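Local coordinates for protein aldehyde dehydrogenase (PDB 4H7N) that probably oxidises aldehydes to carboxylic acids with NAD+ as the electron acceptor, at residues Val203-Phe208 with Phe226-Leu231; Thr147-Leu152 with Leu450-Arg455; Pro238-Glu243 with Met373-Val378; Ala394-Gly399 with Gly414-Asn419. All blocks are in the same frame, centred on the assembly; numbering follows the deposited sequence.

Contact 1: Val203-Phe208 with Phe226-Leu231; sequences VDFVCF and FIPAYL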
# COMPACT_ATOMS: atom_id res chain seq x y z
N VAL A 203 7.91 9.37 -11.89
CA VAL A 203 8.44 8.57 -10.81
C VAL A 203 7.73 7.22 -10.72
O VAL A 203 6.72 6.99 -11.39
CB VAL A 203 8.37 9.34 -9.49
CG1 VAL A 203 9.19 10.66 -9.60
CG2 VAL A 203 6.99 9.65 -9.03
N ASP A 204 8.28 6.34 -9.90
CA ASP A 204 7.77 4.99 -9.68
C ASP A 204 6.94 4.87 -8.41
O ASP A 204 6.30 3.85 -8.16
CB ASP A 204 8.95 4.02 -9.58
CG ASP A 204 9.82 4.03 -10.83
OD1 ASP A 204 9.29 4.13 -11.94
OD2 ASP A 204 11.07 4.04 -10.73
N PHE A 205 6.95 5.92 -7.61
CA PHE A 205 6.41 5.92 -6.25
C PHE A 205 6.29 7.42 -5.86
O PHE A 205 7.26 8.20 -6.03
CB PHE A 205 7.36 5.16 -5.30
CG PHE A 205 6.78 4.87 -3.92
CD1 PHE A 205 6.45 5.89 -3.04
CD2 PHE A 205 6.61 3.57 -3.50
CE1 PHE A 205 5.90 5.62 -1.81
CE2 PHE A 205 6.08 3.27 -2.25
CZ PHE A 205 5.70 4.31 -1.41
N VAL A 206 5.18 7.83 -5.29
CA VAL A 206 5.00 9.21 -4.80
C VAL A 206 4.61 9.27 -3.35
O VAL A 206 3.64 8.61 -2.90
CB VAL A 206 4.01 10.04 -5.65
CG1 VAL A 206 2.59 9.48 -5.62
CG2 VAL A 206 4.00 11.51 -5.17
N CYS A 207 5.36 10.07 -2.58
CA CYS A 207 5.02 10.47 -1.20
C CYS A 207 4.52 11.92 -1.16
O CYS A 207 5.22 12.85 -1.64
CB CYS A 207 6.25 10.39 -0.32
SG CYS A 207 6.91 8.74 -0.23
N PHE A 208 3.33 12.14 -0.62
CA PHE A 208 2.75 13.48 -0.54
C PHE A 208 2.19 13.71 0.85
O PHE A 208 1.42 12.86 1.42
CB PHE A 208 1.64 13.67 -1.57
CG PHE A 208 0.89 14.95 -1.41
CD1 PHE A 208 1.36 16.11 -1.99
CD2 PHE A 208 -0.27 15.01 -0.63
CE1 PHE A 208 0.67 17.31 -1.84
CE2 PHE A 208 -0.94 16.20 -0.44
CZ PHE A 208 -0.47 17.35 -1.06
N PHE A 226 -0.67 4.22 -12.30
CA PHE A 226 -0.43 2.88 -11.74
C PHE A 226 0.88 2.81 -10.96
O PHE A 226 1.69 1.88 -11.14
CB PHE A 226 -0.54 1.78 -12.79
CG PHE A 226 -0.96 0.45 -12.22
CD1 PHE A 226 -2.26 0.22 -11.88
CD2 PHE A 226 -0.03 -0.55 -12.00
CE1 PHE A 226 -2.66 -1.00 -11.40
CE2 PHE A 226 -0.42 -1.76 -11.47
CZ PHE A 226 -1.75 -1.97 -11.16
N ILE A 227 1.06 3.76 -10.04
CA ILE A 227 2.14 3.71 -9.06
C ILE A 227 1.63 3.81 -7.61
O ILE A 227 0.57 4.35 -7.33
CB ILE A 227 3.17 4.83 -9.30
CG1 ILE A 227 2.55 6.20 -9.05
CG2 ILE A 227 3.80 4.77 -10.68
CD1 ILE A 227 3.53 7.33 -9.10
N PRO A 228 2.40 3.28 -6.65
CA PRO A 228 2.07 3.43 -5.26
C PRO A 228 2.11 4.88 -4.82
O PRO A 228 2.98 5.65 -5.27
CB PRO A 228 3.19 2.69 -4.54
CG PRO A 228 3.84 1.85 -5.58
CD PRO A 228 3.67 2.59 -6.85
N ALA A 229 1.19 5.22 -3.94
CA ALA A 229 1.18 6.52 -3.29
C ALA A 229 1.13 6.38 -1.77
O ALA A 229 0.25 5.70 -1.22
CB ALA A 229 -0.02 7.32 -3.79
N TYR A 230 2.05 7.08 -1.10
CA TYR A 230 1.98 7.27 0.33
C TYR A 230 1.49 8.68 0.58
O TYR A 230 2.09 9.67 0.12
CB TYR A 230 3.31 7.01 1.05
CG TYR A 230 3.15 7.24 2.56
CD1 TYR A 230 2.70 6.22 3.40
CD2 TYR A 230 3.46 8.44 3.14
CE1 TYR A 230 2.49 6.43 4.76
CE2 TYR A 230 3.24 8.66 4.49
CZ TYR A 230 2.78 7.65 5.29
OH TYR A 230 2.58 7.82 6.65
N LEU A 231 0.42 8.78 1.34
CA LEU A 231 -0.27 10.03 1.55
C LEU A 231 -0.49 10.32 3.04
O LEU A 231 -1.07 9.48 3.78
CB LEU A 231 -1.64 10.03 0.89
CG LEU A 231 -1.69 9.58 -0.55
CD1 LEU A 231 -3.13 9.41 -0.94
CD2 LEU A 231 -1.01 10.59 -1.43

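Contact 2: Thr147-Leu152 with Leu450-Arg455; sequences TIPALL and LKRFLR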
# COMPACT_ATOMS: atom_id res chain seq x y z
N THR A 147 12.39 10.75 2.42
CA THR A 147 13.57 10.74 1.55
C THR A 147 14.67 9.86 2.09
O THR A 147 15.31 9.07 1.36
CB THR A 147 14.05 12.19 1.33
OG1 THR A 147 13.01 12.98 0.74
CG2 THR A 147 15.31 12.29 0.46
N ILE A 148 14.95 10.00 3.39
CA ILE A 148 16.10 9.31 3.99
C ILE A 148 15.93 7.79 3.93
O ILE A 148 16.82 7.13 3.48
CB ILE A 148 16.40 9.79 5.42
CG1 ILE A 148 16.84 11.26 5.43
CG2 ILE A 148 17.40 8.85 6.10
CD1 ILE A 148 18.13 11.54 4.69
N PRO A 149 14.81 7.22 4.42
CA PRO A 149 14.72 5.76 4.28
C PRO A 149 14.66 5.30 2.84
O PRO A 149 15.24 4.28 2.48
CB PRO A 149 13.42 5.40 5.06
CG PRO A 149 12.68 6.70 5.29
CD PRO A 149 13.73 7.78 5.24
N ALA A 150 14.02 6.06 1.96
CA ALA A 150 14.03 5.68 0.56
C ALA A 150 15.46 5.62 -0.01
O ALA A 150 15.79 4.69 -0.74
CB ALA A 150 13.19 6.63 -0.24
N LEU A 151 16.31 6.61 0.34
CA LEU A 151 17.67 6.57 -0.14
C LEU A 151 18.41 5.35 0.37
O LEU A 151 19.13 4.73 -0.39
CB LEU A 151 18.47 7.83 0.26
CG LEU A 151 18.05 9.07 -0.53
CD1 LEU A 151 18.59 10.31 0.16
CD2 LEU A 151 18.57 9.05 -1.94
N LEU A 152 18.24 5.01 1.63
CA LEU A 152 18.94 3.88 2.21
C LEU A 152 18.48 2.57 1.62
O LEU A 152 19.23 1.59 1.58
CB LEU A 152 18.81 3.91 3.73
CG LEU A 152 19.69 5.01 4.35
CD1 LEU A 152 19.32 5.36 5.79
CD2 LEU A 152 21.17 4.65 4.30
N LEU A 450 10.57 1.81 5.91
CA LEU A 450 11.60 1.64 4.92
C LEU A 450 11.15 0.61 3.91
O LEU A 450 11.38 0.75 2.75
CB LEU A 450 12.93 1.25 5.55
CG LEU A 450 14.01 1.30 4.50
CD1 LEU A 450 15.18 2.04 5.05
CD2 LEU A 450 14.36 -0.12 4.12
N LYS A 451 10.46 -0.43 4.37
CA LYS A 451 10.07 -1.49 3.47
C LYS A 451 9.05 -1.12 2.43
O LYS A 451 9.00 -1.70 1.36
CB LYS A 451 9.64 -2.69 4.29
CG LYS A 451 10.82 -3.27 5.06
CD LYS A 451 10.46 -4.54 5.83
CE LYS A 451 10.75 -5.78 5.01
NZ LYS A 451 12.22 -5.93 4.81
N ARG A 452 8.28 -0.09 2.66
CA ARG A 452 7.43 0.38 1.60
C ARG A 452 8.15 0.72 0.29
O ARG A 452 7.51 0.74 -0.78
CB ARG A 452 6.52 1.49 2.11
CG ARG A 452 7.16 2.78 2.32
CD ARG A 452 6.29 3.71 3.21
NE ARG A 452 7.27 4.55 3.88
CZ ARG A 452 7.31 5.88 3.94
NH1 ARG A 452 6.37 6.64 3.41
NH2 ARG A 452 8.30 6.46 4.61
N PHE A 453 9.45 1.03 0.36
CA PHE A 453 10.22 1.45 -0.82
C PHE A 453 10.90 0.29 -1.58
O PHE A 453 11.68 0.54 -2.48
CB PHE A 453 11.30 2.48 -0.41
CG PHE A 453 10.71 3.75 0.12
CD1 PHE A 453 9.82 4.47 -0.63
CD2 PHE A 453 10.95 4.14 1.41
CE1 PHE A 453 9.24 5.65 -0.15
CE2 PHE A 453 10.34 5.26 1.93
CZ PHE A 453 9.51 6.03 1.15
N LEU A 454 10.61 -0.93 -1.17
CA LEU A 454 11.23 -2.17 -1.67
C LEU A 454 10.18 -3.11 -2.16
O LEU A 454 9.08 -3.18 -1.56
CB LEU A 454 11.99 -2.86 -0.53
CG LEU A 454 13.19 -2.01 -0.03
CD1 LEU A 454 13.52 -2.49 1.36
CD2 LEU A 454 14.39 -2.18 -0.94
N ARG A 455 10.45 -3.77 -3.28
CA ARG A 455 9.60 -4.86 -3.70
C ARG A 455 10.29 -6.14 -3.24
O ARG A 455 11.48 -6.31 -3.41
CB ARG A 455 9.44 -4.90 -5.20
CG ARG A 455 8.58 -3.80 -5.75
CD ARG A 455 8.30 -4.17 -7.20
NE ARG A 455 7.39 -3.25 -7.91
CZ ARG A 455 7.77 -2.17 -8.59
NH1 ARG A 455 6.85 -1.45 -9.22
NH2 ARG A 455 9.05 -1.81 -8.63

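Contact 3: Pro238-Glu243 with Met373-Val378; sequences PAIVLE and MPFPDV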
# COMPACT_ATOMS: atom_id res chain seq x y z
N PRO A 238 -8.15 15.45 18.30
CA PRO A 238 -8.80 15.80 19.56
C PRO A 238 -8.01 15.39 20.80
O PRO A 238 -7.28 14.40 20.77
CB PRO A 238 -10.06 15.04 19.49
CG PRO A 238 -9.70 13.79 18.73
CD PRO A 238 -8.62 14.18 17.78
N ALA A 239 -8.18 16.14 21.87
CA ALA A 239 -7.75 15.72 23.22
C ALA A 239 -8.99 15.62 24.08
O ALA A 239 -9.87 16.51 24.05
CB ALA A 239 -6.76 16.75 23.80
N ILE A 240 -9.08 14.52 24.83
CA ILE A 240 -10.14 14.24 25.77
C ILE A 240 -9.48 14.25 27.15
O ILE A 240 -8.46 13.52 27.40
CB ILE A 240 -10.77 12.84 25.53
CG1 ILE A 240 -11.50 12.80 24.18
CG2 ILE A 240 -11.81 12.53 26.58
CD1 ILE A 240 -12.00 11.40 23.79
N VAL A 241 -10.06 15.04 28.04
CA VAL A 241 -9.59 15.17 29.44
C VAL A 241 -10.70 14.66 30.36
O VAL A 241 -11.76 15.31 30.51
CB VAL A 241 -9.27 16.64 29.79
CG1 VAL A 241 -8.72 16.74 31.21
CG2 VAL A 241 -8.23 17.18 28.82
N LEU A 242 -10.49 13.47 30.91
CA LEU A 242 -11.44 12.87 31.84
C LEU A 242 -11.31 13.49 33.21
O LEU A 242 -10.28 14.12 33.57
CB LEU A 242 -11.22 11.34 31.92
CG LEU A 242 -11.27 10.63 30.55
CD1 LEU A 242 -10.93 9.16 30.76
CD2 LEU A 242 -12.64 10.79 29.88
N GLU A 243 -12.36 13.23 34.00
CA GLU A 243 -12.55 13.84 35.30
C GLU A 243 -11.38 13.58 36.24
O GLU A 243 -11.02 14.46 37.01
CB GLU A 243 -13.83 13.23 35.88
CG GLU A 243 -14.36 13.90 37.12
CD GLU A 243 -15.81 13.49 37.34
OE1 GLU A 243 -16.10 12.27 37.44
OE2 GLU A 243 -16.67 14.39 37.37
N MSE A 373 -14.64 22.31 24.76
CA MSE A 373 -16.05 21.94 24.96
C MSE A 373 -16.20 21.03 26.15
O MSE A 373 -15.44 20.10 26.27
CB MSE A 373 -16.50 21.07 23.78
CG MSE A 373 -17.38 21.81 22.82
SE MSE A 373 -18.06 20.59 21.44
CE MSE A 373 -19.89 20.21 22.04
N PRO A 374 -17.21 21.23 27.02
CA PRO A 374 -17.46 20.24 28.07
C PRO A 374 -18.14 18.96 27.54
O PRO A 374 -18.76 19.00 26.50
CB PRO A 374 -18.42 20.99 29.01
CG PRO A 374 -19.13 21.96 28.15
CD PRO A 374 -18.25 22.28 26.97
N PHE A 375 -18.00 17.83 28.23
CA PHE A 375 -18.88 16.67 28.01
C PHE A 375 -19.53 16.12 29.30
O PHE A 375 -18.92 16.10 30.36
CB PHE A 375 -18.20 15.53 27.23
CG PHE A 375 -16.97 15.01 27.88
CD1 PHE A 375 -17.06 14.00 28.83
CD2 PHE A 375 -15.71 15.50 27.54
CE1 PHE A 375 -15.91 13.49 29.43
CE2 PHE A 375 -14.56 15.00 28.16
CZ PHE A 375 -14.66 13.99 29.10
N PRO A 376 -20.80 15.67 29.20
CA PRO A 376 -21.45 15.08 30.35
C PRO A 376 -21.03 13.64 30.66
O PRO A 376 -21.18 13.21 31.80
CB PRO A 376 -22.93 15.12 29.97
CG PRO A 376 -22.92 15.01 28.49
CD PRO A 376 -21.71 15.77 28.05
N ASP A 377 -20.55 12.90 29.68
CA ASP A 377 -20.14 11.50 29.90
C ASP A 377 -19.18 11.07 28.80
O ASP A 377 -19.07 11.73 27.78
CB ASP A 377 -21.36 10.56 29.92
CG ASP A 377 -22.25 10.76 28.71
OD1 ASP A 377 -21.82 10.48 27.57
OD2 ASP A 377 -23.39 11.24 28.91
N VAL A 378 -18.51 9.95 29.04
CA VAL A 378 -17.48 9.43 28.15
C VAL A 378 -18.06 9.06 26.81
O VAL A 378 -17.43 9.24 25.78
CB VAL A 378 -16.82 8.16 28.72
CG1 VAL A 378 -15.80 7.63 27.73
CG2 VAL A 378 -16.15 8.46 30.05

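Contact 4: Ala394-Gly399 with Gly414-Asn419; sequences AAVFAG and GAISIN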
# COMPACT_ATOMS: atom_id res chain seq x y z
N ALA A 394 -4.77 11.49 18.32
CA ALA A 394 -5.59 11.98 19.43
C ALA A 394 -4.84 11.87 20.75
O ALA A 394 -3.79 11.24 20.84
CB ALA A 394 -6.91 11.21 19.51
N ALA A 395 -5.40 12.46 21.78
CA ALA A 395 -4.84 12.34 23.13
C ALA A 395 -5.96 12.09 24.15
O ALA A 395 -7.05 12.67 24.01
CB ALA A 395 -4.08 13.59 23.48
N VAL A 396 -5.67 11.29 25.17
CA VAL A 396 -6.60 11.07 26.27
C VAL A 396 -5.84 11.18 27.57
O VAL A 396 -4.80 10.54 27.71
CB VAL A 396 -7.22 9.65 26.20
CG1 VAL A 396 -8.25 9.49 27.31
CG2 VAL A 396 -7.90 9.42 24.84
N PHE A 397 -6.41 11.92 28.52
CA PHE A 397 -5.85 12.14 29.82
C PHE A 397 -6.80 11.62 30.87
O PHE A 397 -8.01 11.90 30.86
CB PHE A 397 -5.63 13.62 30.11
CG PHE A 397 -4.62 14.27 29.23
CD1 PHE A 397 -4.98 14.70 27.97
CD2 PHE A 397 -3.32 14.47 29.67
CE1 PHE A 397 -4.05 15.28 27.14
CE2 PHE A 397 -2.39 15.09 28.85
CZ PHE A 397 -2.77 15.50 27.59
N ALA A 398 -6.23 10.85 31.79
CA ALA A 398 -6.96 10.42 32.94
C ALA A 398 -6.04 10.18 34.13
O ALA A 398 -4.80 10.36 34.06
CB ALA A 398 -7.76 9.15 32.60
N GLY A 399 -6.67 9.73 35.21
CA GLY A 399 -6.01 9.45 36.48
C GLY A 399 -5.17 8.22 36.42
O GLY A 399 -4.39 8.00 37.30
N GLY A 414 -4.83 6.82 14.27
CA GLY A 414 -3.67 5.94 14.22
C GLY A 414 -2.79 5.95 15.45
O GLY A 414 -2.25 4.93 15.84
N ALA A 415 -2.58 7.12 16.03
CA ALA A 415 -1.69 7.23 17.21
C ALA A 415 -2.35 8.01 18.35
O ALA A 415 -2.74 9.16 18.17
CB ALA A 415 -0.37 7.86 16.81
N ILE A 416 -2.55 7.37 19.49
CA ILE A 416 -3.18 8.04 20.56
C ILE A 416 -2.15 8.24 21.67
O ILE A 416 -1.55 7.30 22.19
CB ILE A 416 -4.38 7.28 21.13
CG1 ILE A 416 -5.27 6.70 19.99
CG2 ILE A 416 -5.13 8.12 22.15
CD1 ILE A 416 -6.04 7.69 19.20
N SER A 417 -2.01 9.49 22.06
CA SER A 417 -1.16 9.83 23.22
C SER A 417 -1.96 9.67 24.49
O SER A 417 -3.11 10.07 24.53
CB SER A 417 -0.65 11.27 23.07
OG SER A 417 0.29 11.39 21.99
N ILE A 418 -1.34 9.09 25.53
CA ILE A 418 -2.00 8.73 26.73
C ILE A 418 -1.34 9.47 27.91
O ILE A 418 -0.14 9.29 28.18
CB ILE A 418 -1.91 7.19 26.99
CG1 ILE A 418 -2.51 6.39 25.80
CG2 ILE A 418 -2.64 6.88 28.26
CD1 ILE A 418 -4.01 6.57 25.60
N ASN A 419 -2.12 10.35 28.54
CA ASN A 419 -1.63 11.25 29.61
C ASN A 419 -0.56 12.20 29.13
O ASN A 419 0.18 12.74 29.90
CB ASN A 419 -1.23 10.44 30.83
CG ASN A 419 -2.44 9.84 31.47
OD1 ASN A 419 -3.52 10.39 31.33
ND2 ASN A 419 -2.30 8.71 32.13

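Contact 1: Val203-Phe208 with Phe226-Leu231
F205 has CG trans to its own backbone N (chi1 -169°), which lays its ring across P228, and I227 tucks CG1 between backbone N and carbonyl carbon (chi1 66°), which carries CD1 to V203 CG2 and V206 CG1. The F205 ring and the P228 side chain cross at about a right angle. P228 CB makes an off-centre CH-pi contact 4.1 Å from the centroid of the F205 ring, while Y230 CB approaches the ring edge, 4.1 Å from F205 CE1. These residues decorate the parallel pairing of a beta-alpha-beta unit in which helix 212-225 connects strands 205-209 and 229-232. V206 uses both backbone polar atoms toward the same strand: N reaches P228 O at 3.1 Å, and O accepts Y230 N at 2.8 Å. F208 N continues to Y230 O at 2.9 Å. On the helix-covered face, V206 CG1 meets A229 CB at 3.9 Å. With an alanine at F205, P228 CB and Y230 CB would probably lose their aromatic partner and a gap would open beside the F453 ring. Outside the segments, D204 pairs with R38 and Y230 OH bonds E232, the predicted active-site residue on its own strand. The chemistry implies a division of labour: main-chain bonds set the register, apolar contacts fill the faces, and together they hold the strand that carries Y230, consistent with a second-shell position.

Contact 2: Thr147-Leu152 with Leu450-Arg455
Helix 147-153 packs through P149 and A150 against the type I beta turn K451-L454, which links helix 448-451 to strand 454-462 in the aldehyde dehydrogenase fold. The contact illustrates how two elements nearly 300 residues apart can be joined, across these segments, by apolar and CH-pi packing without a hydrogen bond. The centre of the interface is a CH-pi contact: A150 CB lies 3.7 Å from the centroid of the F453 ring, only 7° off its normal. The ring is flat against the helix, with CD2 of F453 coming to 3.5 Å from A150 CA. Beside it, L450 extends CG opposite its backbone N (chi1 -171°), and this brings CD1 to 3.8 Å from P149 CB and 3.4 Å from P149 O. W98 of helix 82-106 covers the same patch, touching P149, L152 and L450. R452 closes the other side of the phenyl ring, folded back over its neighbour in the turn. Its guanidinium is tied by a salt bridge to D146, just before the helix, and by NE to G449 O. Held between two aliphatic groups, the F453 ring has A150 CB over one face and R452 CG over the opposite one, 4.0 Å above the plane.

Contact 3: Pro238-Glu243 with Met373-Val378
F375 and I240 meet with their side chains at about a right angle, on one face of the parallel part of a seven-stranded sheet consistent with the catalytic domain of this family. Strands 237-241 and 369-375 are second neighbours there, with strand 269-275 running between them, so the example shows how side chains can join strands that share no backbone bond. I240 CA and F375 CA are 9.3 Å apart, and the aromatic ring spans much of that separation. With CG between its backbone N and carbonyl carbon (chi1 58°), F375 turns its ring toward strand 237-241, which brings CE2 to 4.0 Å from I240 CG2. The far end of the ring is shared: F375 CZ lies 3.5 Å from V241 O and 3.9 Å from L242 CD2, with the leucine crossing the ring obliquely. The same L242 CD2 methyl also touches V378 CG2 at 4.2 Å, which brings in the first turn of helix 378-386. In place of F375, an alanine would probably open a gap over the intervening strand and leave I240 CG2 and L242 CD2 without their common partner. Helices 378-386 and 401-408 cover the patch, A381 touching I240 and F375, and V407 touching I240, L242 and V378. D377, the N-cap residue, bonds E380 N through OD1, and its own backbone N lies in plane at the F375 ring edge.

Contact 4: Ala394-Gly399 with Gly414-Asn419
N419, which has more surface buried here than any other residue of the two segments, ends the pairing with its side chain as well as its backbone. Its backbone N gives a nearly straight bond to V396 O, 2.8 Å long with an angle of 177° at the hydrogen. With CG anti to the carbonyl carbon (chi1 -68°), the side chain turns back and OD1 accepts A398 N at 2.8 Å, the donor lying in the carbonyl plane. A regular parallel pairing would use the main-chain O of N419 here; phi is positive (62°) and the amide oxygen takes over. N419 C also rests 3.4 Å from CE2 of the F397 ring. A394, at the other end, is held by two main-chain bonds, from its N to A415 O and from S417 N to its O, while its methyl CB meets I416 CD1 at 3.6 Å. V396 is the third large contributor. Its N bonds S417 O at 2.9 Å, and on the face it shares with A394 and I416 its CG2 meets I416 CG2, 4.1 Å away. The two strands belong to a beta-alpha-beta unit whose helix 401-408 covers this face, A404 and A408 packing on V396, I416 and I418. F397 projects instead to helix 247-259. Strand 237-241 pairs with the other edge of 393-397, and beyond 415-418 the sheet continues in parallel into a strand of the second subunit.

Overall arrangement
The four contacts form two clusters. Contacts 1 and 2 have centres 12 Å apart and touch directly, F205 CE1 lying 3.7 Å from F453 CE1, and R452 makes a cation-pi contact with Y230. Bound glycerol, probably from crystallisation, lies about 3 Å from the F205 side chain, and glycerol also comes about 4 Å from that of R452. Contacts 3 and 4 are also 12 Å apart between centres, joined by a probable hydrogen bond from F397 N to I240 O. Between the clusters, contacts 1 and 3 are 38 Å apart, centre to centre. E232, the predicted active-site residue, lies near contacts 1 and 4: its side chain is about 2 Å from that of Y230 and about 9 Å from that of A415.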